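Local coordinates for phenol hydroxylase component phN (Pseudomonas stutzeri, PDB 3U52), which probably hydroxylates phenol and related aromatic substrates at a carboxylate-bridged di-iron centre, as the large subunit of a multicomponent bacterial monooxygenase, at residues 32-37 with 118-123; 45-50 with 125-130; 110-115 with 133-138; 139-144 with 227-232. All coordinates share one frame; numbering follows the deposited sequence.

Contact 1 (32-37 with 118-123); sequences DIFPEE and VGRQFS
Phe34, with CG anti to its own carbonyl carbon (chi1 -54°), and Glu37, whose CG takes the crowded position between backbone N and carbonyl carbon (chi1 58°), both reach the turn that follows helix 105-121. That turn joins two helices of the four-helix bundle of the di-iron hydroxylase fold, and the contact illustrates how an N-terminal loop can be fastened to a helix end by side chains that reach main-chain groups and each other. The Phe34 ring lies over Ser123, whose CA sits 3.7 Å from the ring centroid, almost on the normal, while CG2 of Ile33 covers the rim of the opposite face. Arg120 comes end-on with two nitrogens to one acceptor: NH1 is 2.8 Å and NH2 3.0 Å from Ile33 O, the latter in the carbonyl plane on a lone pair, so a carbonyl at the end of helix 30-33 gains two donors. Glu37 in turn grips Ser123 twice. Its OE2 takes the hydroxyl OG on the syn lone pair at 2.5 Å, and its OE1 receives Ser123 N at 3.1 Å from above the carboxylate plane. The Glu36 carboxylate stacks on the Gln121 amide, their planes 17° apart, while its OE2 pairs with Lys117. A water between the loop and the helix end accepts from Glu36 N at 2.9 Å and donates to Gln121 O and, at 3.0 Å, to Gln121 OE1.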
# COMPACT_ATOMS: atom_id res chain seq x y z
N ASP A 32 -23.11 36.67 21.43
CA ASP A 32 -22.39 35.99 22.51
C ASP A 32 -21.92 34.62 22.01
O ASP A 32 -20.90 34.12 22.46
CB ASP A 32 -23.26 35.82 23.76
CG ASP A 32 -23.39 37.13 24.56
OD1 ASP A 32 -22.47 37.97 24.51
OD2 ASP A 32 -24.44 37.33 25.23
N ILE A 33 -22.71 34.00 21.16
CA ILE A 33 -22.35 32.68 20.61
C ILE A 33 -21.23 32.88 19.53
O ILE A 33 -20.30 32.06 19.45
CB ILE A 33 -23.57 32.01 20.02
CG1 ILE A 33 -24.57 31.65 21.11
CG2 ILE A 33 -23.16 30.70 19.26
CD1 ILE A 33 -25.86 31.25 20.60
N PHE A 34 -21.30 33.98 18.76
CA PHE A 34 -20.30 34.37 17.72
C PHE A 34 -19.68 35.76 17.93
O PHE A 34 -19.99 36.68 17.18
CB PHE A 34 -20.92 34.29 16.32
CG PHE A 34 -21.53 32.95 16.01
CD1 PHE A 34 -22.90 32.81 16.01
CD2 PHE A 34 -20.71 31.83 15.73
CE1 PHE A 34 -23.47 31.55 15.71
CE2 PHE A 34 -21.28 30.60 15.46
CZ PHE A 34 -22.64 30.46 15.46
N PRO A 35 -18.82 35.92 18.95
CA PRO A 35 -18.32 37.21 19.40
C PRO A 35 -17.17 37.77 18.57
O PRO A 35 -16.84 38.93 18.74
CB PRO A 35 -17.81 36.90 20.83
CG PRO A 35 -17.34 35.41 20.70
CD PRO A 35 -18.33 34.79 19.78
N GLU A 36 -16.61 36.97 17.65
CA GLU A 36 -15.35 37.39 16.99
C GLU A 36 -15.53 37.93 15.58
O GLU A 36 -14.57 38.30 14.92
CB GLU A 36 -14.35 36.24 16.94
CG GLU A 36 -13.84 35.79 18.26
CD GLU A 36 -12.72 34.79 18.11
OE1 GLU A 36 -12.16 34.64 16.98
OE2 GLU A 36 -12.38 34.17 19.13
N GLU A 37 -16.75 38.02 15.11
CA GLU A 37 -16.87 38.33 13.68
C GLU A 37 -17.22 39.77 13.30
O GLU A 37 -17.56 40.05 12.14
CB GLU A 37 -17.73 37.29 12.94
CG GLU A 37 -19.10 37.10 13.44
CD GLU A 37 -19.89 36.10 12.57
OE1 GLU A 37 -19.31 35.38 11.72
OE2 GLU A 37 -21.13 36.05 12.74
N VAL A 118 -11.45 28.60 13.85
CA VAL A 118 -12.24 29.42 12.92
C VAL A 118 -13.53 28.67 12.46
O VAL A 118 -14.59 29.28 12.19
CB VAL A 118 -11.27 29.94 11.77
CG1 VAL A 118 -11.25 28.99 10.58
CG2 VAL A 118 -11.59 31.36 11.37
N GLY A 119 -13.47 27.34 12.41
CA GLY A 119 -14.68 26.50 12.21
C GLY A 119 -15.68 26.48 13.39
O GLY A 119 -16.71 25.79 13.33
N ARG A 120 -15.36 27.21 14.47
CA ARG A 120 -16.33 27.60 15.52
C ARG A 120 -16.83 29.09 15.41
O ARG A 120 -17.92 29.41 15.86
CB ARG A 120 -15.73 27.32 16.91
CG ARG A 120 -16.54 27.91 18.08
CD ARG A 120 -17.90 27.17 18.25
NE ARG A 120 -18.67 27.72 19.37
CZ ARG A 120 -19.31 28.89 19.35
NH1 ARG A 120 -19.34 29.67 18.25
NH2 ARG A 120 -19.94 29.26 20.46
N GLN A 121 -16.05 29.99 14.83
CA GLN A 121 -16.34 31.45 14.98
C GLN A 121 -17.33 32.06 14.05
O GLN A 121 -17.87 33.12 14.38
CB GLN A 121 -15.09 32.33 14.90
CG GLN A 121 -14.01 32.04 15.88
CD GLN A 121 -14.50 31.82 17.27
OE1 GLN A 121 -15.26 32.66 17.87
NE2 GLN A 121 -14.06 30.70 17.83
N PHE A 122 -17.52 31.45 12.86
CA PHE A 122 -18.36 32.03 11.80
C PHE A 122 -19.80 31.66 12.03
O PHE A 122 -20.08 30.49 12.37
CB PHE A 122 -17.93 31.54 10.40
CG PHE A 122 -16.59 32.03 9.98
CD1 PHE A 122 -16.30 33.40 10.06
CD2 PHE A 122 -15.64 31.16 9.51
CE1 PHE A 122 -15.09 33.91 9.67
CE2 PHE A 122 -14.39 31.65 9.13
CZ PHE A 122 -14.11 33.05 9.21
N SER A 123 -20.71 32.61 11.87
CA SER A 123 -22.11 32.32 12.07
C SER A 123 -22.69 31.62 10.89
O SER A 123 -23.82 31.13 10.98
CB SER A 123 -22.95 33.55 12.45
OG SER A 123 -22.84 34.62 11.52
O HOH W 1 -17.25 34.43 16.43

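Contact 2 (45-50 with 125-130); sequences TDWSQW and AGARVA
Trp50 and Gly126 mark the nearest approach of the two backbones, their CA atoms 6.7 Å apart, where a 3-10 turn at 47-49 meets the start of helix 125-155. An Asx turn opens the loop: Asp46 OD2 accepts both N and OG of Ser48 from one face of its carboxylate. Trp50 comes just after the 3-10 turn, its CG anti to the backbone N (chi1 -180°), laying the indole on the helix. A side chain at Gly126 would be aimed at Trp50 CD1; with glycine, Trp50 NE1 comes within 3.6 Å of Gly126 C. The methyl of Ala127 stands over the six-membered ring of Trp50, CB 4.0 Å from the centroid and 5° off the normal. The same CB is met by Trp47 CZ3 at 3.6 Å, so one methyl serves two indoles. Phe246 of helix 220-250 packs on both tryptophans, which line a xenon site with Phe188 and Leu191. In the plane of the Trp50 ring, a water accepts from NE1 at 3.1 Å and donates to Gly126 O at 2.7 Å. The chemistry is thus mainly apolar, one water satisfying the indole N-H turned to the helix, consistent with a pocket for a small nonpolar guest.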
# COMPACT_ATOMS: atom_id res chain seq x y z
N THR A 45 -23.43 40.55 4.78
CA THR A 45 -24.81 40.89 4.40
C THR A 45 -25.77 39.67 4.39
O THR A 45 -26.94 39.80 4.76
CB THR A 45 -24.75 41.57 3.03
OG1 THR A 45 -24.48 42.97 3.23
CG2 THR A 45 -26.02 41.35 2.22
N ASP A 46 -25.25 38.48 4.06
CA ASP A 46 -26.10 37.30 3.85
C ASP A 46 -25.28 36.01 3.69
O ASP A 46 -24.73 35.73 2.61
CB ASP A 46 -26.97 37.51 2.62
CG ASP A 46 -27.98 36.38 2.39
OD1 ASP A 46 -28.70 36.44 1.34
OD2 ASP A 46 -28.09 35.46 3.24
N TRP A 47 -25.22 35.25 4.79
CA TRP A 47 -24.41 34.03 4.85
C TRP A 47 -24.90 32.97 3.90
O TRP A 47 -24.12 32.12 3.45
CB TRP A 47 -24.31 33.49 6.27
CG TRP A 47 -23.19 34.07 7.10
CD1 TRP A 47 -23.31 34.93 8.15
CD2 TRP A 47 -21.77 33.84 6.96
NE1 TRP A 47 -22.07 35.24 8.68
CE2 TRP A 47 -21.12 34.57 7.96
CE3 TRP A 47 -21.01 33.08 6.07
CZ2 TRP A 47 -19.74 34.56 8.11
CZ3 TRP A 47 -19.63 33.07 6.22
CH2 TRP A 47 -19.01 33.81 7.22
N SER A 48 -26.18 33.05 3.53
CA SER A 48 -26.79 32.06 2.63
C SER A 48 -26.24 32.18 1.19
O SER A 48 -26.35 31.25 0.37
CB SER A 48 -28.31 32.20 2.64
OG SER A 48 -28.69 33.24 1.75
N GLN A 49 -25.63 33.31 0.89
CA GLN A 49 -24.96 33.40 -0.39
C GLN A 49 -23.61 32.67 -0.47
O GLN A 49 -23.00 32.60 -1.54
CB GLN A 49 -24.86 34.84 -0.81
CG GLN A 49 -26.24 35.39 -1.05
CD GLN A 49 -26.24 36.86 -1.26
OE1 GLN A 49 -26.95 37.35 -2.14
NE2 GLN A 49 -25.45 37.58 -0.46
N TRP A 50 -23.16 32.13 0.67
CA TRP A 50 -22.02 31.20 0.67
C TRP A 50 -22.28 30.02 -0.29
O TRP A 50 -23.32 29.35 -0.17
CB TRP A 50 -21.77 30.68 2.10
CG TRP A 50 -20.61 29.74 2.18
CD1 TRP A 50 -20.65 28.38 2.17
CD2 TRP A 50 -19.24 30.10 2.23
NE1 TRP A 50 -19.37 27.86 2.22
CE2 TRP A 50 -18.48 28.91 2.26
CE3 TRP A 50 -18.57 31.34 2.29
CZ2 TRP A 50 -17.07 28.90 2.36
CZ3 TRP A 50 -17.16 31.33 2.35
CH2 TRP A 50 -16.43 30.11 2.37
N ALA A 125 -23.20 28.49 8.77
CA ALA A 125 -23.01 27.06 9.04
C ALA A 125 -22.19 26.44 7.93
O ALA A 125 -21.38 25.57 8.17
CB ALA A 125 -24.35 26.33 9.19
N GLY A 126 -22.42 26.94 6.72
CA GLY A 126 -21.74 26.51 5.48
C GLY A 126 -20.24 26.74 5.55
O GLY A 126 -19.46 25.81 5.32
N ALA A 127 -19.84 27.96 5.88
CA ALA A 127 -18.41 28.28 6.12
C ALA A 127 -17.76 27.44 7.27
O ALA A 127 -16.59 27.02 7.15
CB ALA A 127 -18.20 29.74 6.32
N ARG A 128 -18.50 27.19 8.35
CA ARG A 128 -17.97 26.37 9.48
C ARG A 128 -17.61 24.95 9.07
O ARG A 128 -16.56 24.43 9.44
CB ARG A 128 -18.99 26.27 10.64
CG ARG A 128 -19.22 27.64 11.41
CD ARG A 128 -19.71 27.44 12.85
NE ARG A 128 -20.97 26.69 12.86
CZ ARG A 128 -22.18 27.24 12.71
NH1 ARG A 128 -23.29 26.48 12.71
NH2 ARG A 128 -22.30 28.56 12.57
N VAL A 129 -18.51 24.29 8.35
CA VAL A 129 -18.19 22.93 7.87
C VAL A 129 -16.95 22.89 6.93
O VAL A 129 -16.13 21.99 7.04
CB VAL A 129 -19.39 22.30 7.13
CG1 VAL A 129 -19.05 20.85 6.67
CG2 VAL A 129 -20.58 22.25 8.07
N ALA A 130 -16.82 23.83 5.99
CA ALA A 130 -15.64 23.84 5.09
C ALA A 130 -14.37 23.98 5.93
O ALA A 130 -13.37 23.27 5.69
CB ALA A 130 -15.73 25.00 4.10
O HOH W 2 -19.43 24.83 2.79

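Contact 3 (110-115 with 133-138); sequences AAFQGY and MQAIDE. With FE (Fe (III) ion), chain G.
Tyr115 offers one ring face to Gln134, whose CG lies 3.6 Å from the centroid and nearly on the ring normal; the amide beyond it runs on over the phenol, the two planes 13° apart. Phe112 uses its edge instead, CD1 meeting Ala135 O at 3.5 Å close to the ring plane. These groups pack helix 105-121 against helix 125-155, neighbouring and nearly antiparallel members of the four-helix bundle that carries the di-iron centre. The local axes pass 7.6 Å apart at a signed angle of -160°, a closeness that the small Ala135 allows, its CA 4.5 Å from that of Phe112 and its methyl CB touching CB of Tyr115 at 3.6 Å. Phe190 meets the Tyr115 ring edge-to-face, and the phenol oxygen is hydrogen-bonded to Ser195 on helix 187-216. A leucine in place of Tyr115 would probably leave the Gln134 amide without the flat ring it lies on and less firmly oriented, and Ser195 without its phenol partner. That matters because Gln134 is a second-shell residue, and the case illustrates how packing may position a metal ligand. Gln134 NE2 donates to the anti lone pair of Glu138 OE1 at 2.9 Å, and bonds weakly to Glu199 as well. The Glu138 chain, bent at chi2 (-70°), rests its CG on the Ala111 methyl. Glu108 and His141 bind the same iron, and Glu138 reaches it through one oxygen, OE2 at 2.2 Å, with OE1 standing 3.4 Å off.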
# COMPACT_ATOMS: atom_id res chain seq x y z
N ALA A 110 -0.09 23.89 13.39
CA ALA A 110 -0.69 25.22 13.60
C ALA A 110 -1.96 25.47 12.77
O ALA A 110 -2.91 26.06 13.27
CB ALA A 110 0.31 26.28 13.31
N ALA A 111 -2.01 24.98 11.52
CA ALA A 111 -3.17 25.25 10.68
C ALA A 111 -4.35 24.40 11.20
O ALA A 111 -5.52 24.85 11.20
CB ALA A 111 -2.86 24.96 9.26
N PHE A 112 -4.04 23.20 11.67
CA PHE A 112 -5.07 22.36 12.30
C PHE A 112 -5.79 23.08 13.46
O PHE A 112 -7.01 23.13 13.49
CB PHE A 112 -4.48 21.01 12.74
CG PHE A 112 -5.17 20.41 13.94
CD1 PHE A 112 -6.56 20.08 13.89
CD2 PHE A 112 -4.45 20.15 15.08
CE1 PHE A 112 -7.19 19.53 14.97
CE2 PHE A 112 -5.10 19.60 16.23
CZ PHE A 112 -6.45 19.29 16.16
N GLN A 113 -5.03 23.64 14.41
CA GLN A 113 -5.62 24.42 15.51
C GLN A 113 -6.32 25.71 15.06
O GLN A 113 -7.36 26.02 15.60
CB GLN A 113 -4.55 24.79 16.54
CG GLN A 113 -3.47 23.79 16.74
CD GLN A 113 -2.50 24.20 17.78
OE1 GLN A 113 -1.40 24.73 17.47
NE2 GLN A 113 -2.88 23.99 19.03
N GLY A 114 -5.72 26.46 14.14
CA GLY A 114 -6.28 27.72 13.63
C GLY A 114 -7.58 27.49 12.88
O GLY A 114 -8.56 28.21 13.10
N TYR A 115 -7.62 26.48 12.02
CA TYR A 115 -8.86 26.16 11.32
C TYR A 115 -9.93 25.57 12.26
O TYR A 115 -11.13 25.83 12.07
CB TYR A 115 -8.61 25.21 10.14
CG TYR A 115 -8.19 25.95 8.88
CD1 TYR A 115 -6.84 25.99 8.51
CD2 TYR A 115 -9.12 26.66 8.12
CE1 TYR A 115 -6.43 26.70 7.40
CE2 TYR A 115 -8.72 27.38 6.97
CZ TYR A 115 -7.37 27.39 6.64
OH TYR A 115 -6.96 28.06 5.52
N MET A 133 -13.51 20.75 7.90
CA MET A 133 -12.95 19.68 7.06
C MET A 133 -11.50 20.02 6.71
O MET A 133 -10.65 19.13 6.73
CB MET A 133 -13.76 19.49 5.82
CG MET A 133 -13.71 18.02 5.41
SD MET A 133 -14.80 17.69 3.95
CE MET A 133 -16.35 17.45 4.86
N GLN A 134 -11.21 21.31 6.48
CA GLN A 134 -9.83 21.74 6.31
C GLN A 134 -8.98 21.47 7.57
O GLN A 134 -7.89 20.90 7.50
CB GLN A 134 -9.75 23.22 5.86
CG GLN A 134 -8.34 23.69 5.84
CD GLN A 134 -7.93 24.32 4.55
OE1 GLN A 134 -8.76 24.69 3.72
NE2 GLN A 134 -6.61 24.45 4.36
N ALA A 135 -9.51 21.80 8.75
CA ALA A 135 -8.80 21.50 9.99
C ALA A 135 -8.37 20.03 10.12
O ALA A 135 -7.21 19.72 10.46
CB ALA A 135 -9.67 21.90 11.20
N ILE A 136 -9.30 19.11 9.88
CA ILE A 136 -8.93 17.70 10.08
C ILE A 136 -7.98 17.22 8.93
O ILE A 136 -7.14 16.35 9.14
CB ILE A 136 -10.16 16.80 10.31
CG1 ILE A 136 -9.74 15.43 10.85
CG2 ILE A 136 -10.91 16.68 9.00
CD1 ILE A 136 -10.94 14.50 11.23
N ASP A 137 -8.08 17.79 7.72
CA ASP A 137 -7.03 17.53 6.70
C ASP A 137 -5.64 18.00 7.13
O ASP A 137 -4.63 17.35 6.82
CB ASP A 137 -7.35 18.21 5.35
CG ASP A 137 -8.62 17.72 4.69
OD1 ASP A 137 -9.17 16.61 4.95
OD2 ASP A 137 -9.11 18.51 3.85
N GLU A 138 -5.54 19.17 7.77
CA GLU A 138 -4.22 19.65 8.23
C GLU A 138 -3.66 18.77 9.35
O GLU A 138 -2.45 18.56 9.42
CB GLU A 138 -4.29 21.09 8.72
CG GLU A 138 -4.94 22.00 7.69
CD GLU A 138 -4.04 22.20 6.46
OE1 GLU A 138 -4.44 22.94 5.55
OE2 GLU A 138 -2.92 21.63 6.39
FE FE G . -1.70 21.09 4.68

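Contact 4 (139-144 with 227-232); sequences LRHSQT and FSAQSD. With FE (Fe (III) ion), chain G.
His141 NE2 donates to Asp232 OD2 at 2.8 Å, reaching the carboxylate from its anti side and 16° out of its plane. In this di-iron four-helix bundle the pair is a second-shell link from helix 125-155 to helix 220-250: ND1 of the same imidazole binds iron at 2.4 Å, and the iron bond and the aspartate together would restrain the ring's rotation. Arg140 adds a salt bridge, its NH2 3.0 Å from Asp232 OD2 and above the carboxylate plane, with a weak bond from NE; a bend at chi3 (106°) turns the otherwise extended chain's guanidinium there. The guanidinium and carboxylate planes stand 86° apart. Arg140 NH1 is paired with Glu69, and Asp232 OD1 with Arg235, extending the charged network. Replacing Asp232 with an alanine would probably leave the imidazole N-H and the Arg140 guanidinium without their shared acceptor, and the iron-bound ring less firmly held. The helices run antiparallel with local axes 11.6 Å apart, bridged by Arg140 and His141 reaching to Asp232. Helix 220-250 is kinked here, the N atoms of Ser231 and Asp232 lacking bonds to the preceding turn. The Ala229 methyl packs against the imidazole, its CB 3.9 Å from His141 NE2.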
# COMPACT_ATOMS: atom_id res chain seq x y z
N LEU A 139 -4.53 18.29 10.23
CA LEU A 139 -4.12 17.29 11.19
C LEU A 139 -3.53 16.08 10.46
O LEU A 139 -2.51 15.51 10.83
CB LEU A 139 -5.34 16.82 12.00
CG LEU A 139 -4.94 15.84 13.13
CD1 LEU A 139 -3.79 16.40 14.08
CD2 LEU A 139 -6.20 15.39 13.95
N ARG A 140 -4.22 15.63 9.44
CA ARG A 140 -3.71 14.51 8.67
C ARG A 140 -2.34 14.82 8.13
O ARG A 140 -1.45 13.99 8.19
CB ARG A 140 -4.63 14.21 7.51
CG ARG A 140 -4.05 13.07 6.64
CD ARG A 140 -4.99 12.64 5.61
NE ARG A 140 -4.54 13.12 4.36
CZ ARG A 140 -4.09 12.35 3.39
NH1 ARG A 140 -4.05 11.03 3.54
NH2 ARG A 140 -3.68 12.91 2.28
N HIS A 141 -2.17 16.02 7.59
CA HIS A 141 -0.92 16.41 6.91
C HIS A 141 0.21 16.43 7.90
O HIS A 141 1.29 15.92 7.65
CB HIS A 141 -1.09 17.78 6.21
CG HIS A 141 -1.97 17.71 5.00
ND1 HIS A 141 -2.36 18.83 4.30
CD2 HIS A 141 -2.56 16.66 4.37
CE1 HIS A 141 -3.14 18.47 3.29
NE2 HIS A 141 -3.26 17.16 3.30
N SER A 142 -0.09 16.97 9.09
CA SER A 142 0.86 16.99 10.21
C SER A 142 1.36 15.55 10.61
O SER A 142 2.55 15.29 10.71
CB SER A 142 0.12 17.63 11.41
OG SER A 142 0.95 17.61 12.53
N GLN A 143 0.43 14.65 10.88
CA GLN A 143 0.75 13.32 11.37
C GLN A 143 1.38 12.45 10.30
O GLN A 143 2.33 11.74 10.59
CB GLN A 143 -0.53 12.70 11.94
CG GLN A 143 -1.12 13.51 13.12
CD GLN A 143 -2.25 12.78 13.79
OE1 GLN A 143 -3.04 12.10 13.11
NE2 GLN A 143 -2.35 12.89 15.11
N THR A 144 0.86 12.47 9.08
CA THR A 144 1.44 11.67 8.02
C THR A 144 2.86 12.14 7.64
O THR A 144 3.70 11.34 7.29
CB THR A 144 0.56 11.61 6.76
OG1 THR A 144 0.49 12.89 6.17
CG2 THR A 144 -0.87 11.15 7.07
N PHE A 227 1.51 12.98 -3.67
CA PHE A 227 0.38 12.43 -4.42
C PHE A 227 -0.87 12.29 -3.57
O PHE A 227 -1.93 12.64 -4.01
CB PHE A 227 0.68 11.05 -5.09
CG PHE A 227 1.58 11.14 -6.33
CD1 PHE A 227 2.76 10.39 -6.41
CD2 PHE A 227 1.27 11.99 -7.37
CE1 PHE A 227 3.62 10.49 -7.53
CE2 PHE A 227 2.12 12.11 -8.50
CZ PHE A 227 3.30 11.34 -8.58
N SER A 228 -0.72 11.78 -2.35
CA SER A 228 -1.83 11.62 -1.41
C SER A 228 -2.55 12.93 -0.97
O SER A 228 -3.77 12.97 -0.69
CB SER A 228 -1.29 10.94 -0.18
OG SER A 228 -2.31 10.17 0.35
N ALA A 229 -1.78 14.02 -0.94
CA ALA A 229 -2.30 15.29 -0.52
C ALA A 229 -2.95 16.09 -1.65
O ALA A 229 -3.63 17.05 -1.36
CB ALA A 229 -1.19 16.09 0.12
N GLN A 230 -2.77 15.68 -2.92
CA GLN A 230 -3.38 16.41 -4.06
C GLN A 230 -4.88 16.64 -3.99
O GLN A 230 -5.33 17.78 -4.13
CB GLN A 230 -3.02 15.79 -5.40
CG GLN A 230 -1.59 16.12 -5.79
CD GLN A 230 -1.21 15.50 -7.12
OE1 GLN A 230 -1.60 14.37 -7.40
NE2 GLN A 230 -0.47 16.24 -7.94
N SER A 231 -5.65 15.58 -3.78
CA SER A 231 -7.10 15.73 -3.66
C SER A 231 -7.49 16.63 -2.48
O SER A 231 -8.48 17.34 -2.55
CB SER A 231 -7.82 14.38 -3.60
OG SER A 231 -7.40 13.62 -2.48
N ASP A 232 -6.71 16.61 -1.40
CA ASP A 232 -6.98 17.47 -0.27
C ASP A 232 -6.80 18.91 -0.72
O ASP A 232 -7.67 19.73 -0.49
CB ASP A 232 -6.00 17.21 0.90
CG ASP A 232 -6.15 15.84 1.56
OD1 ASP A 232 -7.18 15.16 1.41
OD2 ASP A 232 -5.21 15.46 2.29
FE FE G . -1.70 21.09 4.68

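In the fold
Contacts 1 to 4 run from the rim of the bundle to its metal core. Contacts 1 and 2, 12 Å apart between centres, pack the N-terminal loops on the end of helix 105-121 with its following turn and on the start of helix 125-155, and touch where Arg128 NH2 probably bonds to Phe122 O. Contact 3 pairs those two helices about 16 Å and 18 Å from contacts 1 and 2; contact 4, 11 Å further on, joins helix 125-155 to helix 220-250. Contacts 2, 3 and 4 therefore share helix 125-155. Along the chain the first three interleave, and all close before contact 4 opens. The last two supply Glu138 and His141 to one iron.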